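Local coordinates for uncharacterized ACR, COG1565 superfamily (PDB 4F3N), which is of unknown function but has a methyltransferase fold and probably uses S-adenosylmethionine, perhaps to methylate arginine in a partner protein, at residues A153-L156 with T157-A161. Sequence-based numbering, arbitrary orientation.
Sequences AGLL and TALAA
The carbonyl of Ala153 accepts two bonds from Thr157: the backbone N lies 3.0 Å from Ala153 O, and the hydroxyl OG1 donates to the same oxygen at 2.9 Å. This is the i to i-4 hydroxyl bond familiar from threonines inside alpha-helices, here in the middle of helix 150-161, the helical link of a Rossmann-type beta-alpha-beta crossover between strands 140-144 and 168-172. The two donors approach from opposite faces of the carbonyl plane, tilted by less than 30° each, and so share the oxygen without competing for one position. With chi1 at -64°, OG1 sits anti to its own carbonyl carbon and is swung back toward the preceding turn.

The regular ladder continues from Ala158 N to Gly154 O, from Leu159 N to Leu155 O (2.8 Å) and from Ala160 N to Leu156 O. Four consecutive i to i-4 bonds, donated by Thr157 to Ala160, thus run without a gap, with N-H...O angles down to 151° at Ala158.

On the apolar side, the side chains of Leu155 and Leu159 leave the same face of the helix one turn apart and run alongside each other. Leu155, Ala158 and Leu159 touch Ala126 of helix 118-136, and Leu159 reaches Ala130 as well. Leu155 and Leu156 both touch Tyr169 of strand 168-172, and Leu156 also meets Leu186 of helix 179-189, so the helix packs on the sheet and touches both neighbouring helices. The side chain of Leu155 is about 8 Å from that of Asn214, a residue of the S-adenosyl-L-homocysteine site, which lacks that ligand in this chain. Between the two leucines the closest side-chain approach is 4.1 Å, from the branch carbon CG of Leu155 to the methyl CD1 of Leu159.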
ATOM      1  N   ALA A 153     -16.544   1.742   4.405  1.00  8.87           N
ATOM      2  CA  ALA A 153     -18.005   1.692   4.298  1.00  8.96           C
ATOM      3  C   ALA A 153     -18.458   0.303   3.845  1.00  9.17           C
ATOM      4  O   ALA A 153     -19.405  -0.283   4.417  1.00  9.71           O
ATOM      5  CB  ALA A 153     -18.518   2.771   3.365  1.00  9.65           C
ATOM      6  N   GLY A 154     -17.731  -0.268   2.870  1.00  9.01           N
ATOM      7  CA  GLY A 154     -18.049  -1.582   2.335  1.00  9.43           C
ATOM      8  C   GLY A 154     -17.835  -2.682   3.345  1.00  9.44           C
ATOM      9  O   GLY A 154     -18.642  -3.625   3.424  1.00 10.45           O
ATOM     10  N   LEU A 155     -16.740  -2.605   4.095  1.00  9.44           N
ATOM     11  CA  LEU A 155     -16.371  -3.686   5.019  1.00  9.97           C
ATOM     12  C   LEU A 155     -17.305  -3.641   6.250  1.00 10.25           C
ATOM     13  O   LEU A 155     -17.799  -4.666   6.742  1.00  9.56           O
ATOM     14  CB  LEU A 155     -14.907  -3.538   5.412  1.00 10.73           C
ATOM     15  CG  LEU A 155     -14.167  -4.694   6.040  1.00 12.10           C
ATOM     16  CD1 LEU A 155     -14.326  -6.014   5.267  1.00 11.64           C
ATOM     17  CD2 LEU A 155     -12.654  -4.327   6.091  1.00 11.62           C
ATOM     18  N   LEU A 156     -17.594  -2.437   6.692  1.00 10.38           N
ATOM     19  CA  LEU A 156     -18.519  -2.260   7.812  1.00 12.11           C
ATOM     20  C   LEU A 156     -19.888  -2.849   7.468  1.00 11.75           C
ATOM     21  O   LEU A 156     -20.495  -3.621   8.243  1.00 11.43           O
ATOM     22  CB  LEU A 156     -18.690  -0.765   8.125  1.00 13.49           C
ATOM     23  CG  LEU A 156     -17.853  -0.179   9.215  1.00 15.24           C
ATOM     24  CD1 LEU A 156     -18.122   1.313   9.309  1.00 16.47           C
ATOM     25  CD2 LEU A 156     -18.212  -0.870  10.552  1.00 14.81           C
ATOM     26  N   THR A 157     -20.395  -2.453   6.305  1.00 11.31           N
ATOM     27  CA  THR A 157     -21.694  -2.907   5.852  1.00 12.19           C
ATOM     28  C   THR A 157     -21.746  -4.429   5.644  1.00 10.80           C
ATOM     29  O   THR A 157     -22.680  -5.158   6.101  1.00 10.00           O
ATOM     30  CB  THR A 157     -22.089  -2.159   4.555  1.00 13.00           C
ATOM     31  OG1 THR A 157     -22.231  -0.771   4.869  1.00 16.53           O
ATOM     32  CG2 THR A 157     -23.445  -2.620   4.043  1.00 15.56           C
ATOM     33  N   ALA A 158     -20.701  -4.944   5.036  1.00  9.73           N
ATOM     34  CA  ALA A 158     -20.676  -6.366   4.723  1.00  9.33           C
ATOM     35  C   ALA A 158     -20.540  -7.197   5.989  1.00  9.01           C
ATOM     36  O   ALA A 158     -21.198  -8.257   6.106  1.00  9.04           O
ATOM     37  CB  ALA A 158     -19.573  -6.699   3.723  1.00  9.22           C
ATOM     38  N   LEU A 159     -19.667  -6.788   6.906  1.00  8.54           N
ATOM     39  CA  LEU A 159     -19.550  -7.510   8.158  1.00  8.44           C
ATOM     40  C   LEU A 159     -20.886  -7.543   8.931  1.00  9.05           C
ATOM     41  O   LEU A 159     -21.311  -8.591   9.432  1.00  9.37           O
ATOM     42  CB  LEU A 159     -18.453  -6.950   9.047  1.00  8.26           C
ATOM     43  CG  LEU A 159     -17.011  -7.266   8.640  1.00  8.01           C
ATOM     44  CD1 LEU A 159     -16.050  -6.271   9.354  1.00  8.04           C
ATOM     45  CD2 LEU A 159     -16.645  -8.740   8.870  1.00  8.01           C
ATOM     46  N   ALA A 160     -21.512  -6.387   9.031  1.00  9.18           N
ATOM     47  CA  ALA A 160     -22.824  -6.295   9.724  1.00  9.54           C
ATOM     48  C   ALA A 160     -23.847  -7.189   9.065  1.00  9.84           C
ATOM     49  O   ALA A 160     -24.634  -7.873   9.751  1.00 10.10           O
ATOM     50  CB  ALA A 160     -23.302  -4.862   9.743  1.00  9.21           C
ATOM     51  N   ALA A 161     -23.861  -7.204   7.737  1.00  9.86           N
ATOM     52  CA  ALA A 161     -24.816  -8.058   6.982  1.00 10.33           C
ATOM     53  C   ALA A 161     -24.627  -9.551   7.258  1.00 10.38           C
ATOM     54  O   ALA A 161     -25.583 -10.318   7.169  1.00 10.22           O
ATOM     55  CB  ALA A 161     -24.742  -7.761   5.464  1.00 10.24           C
TER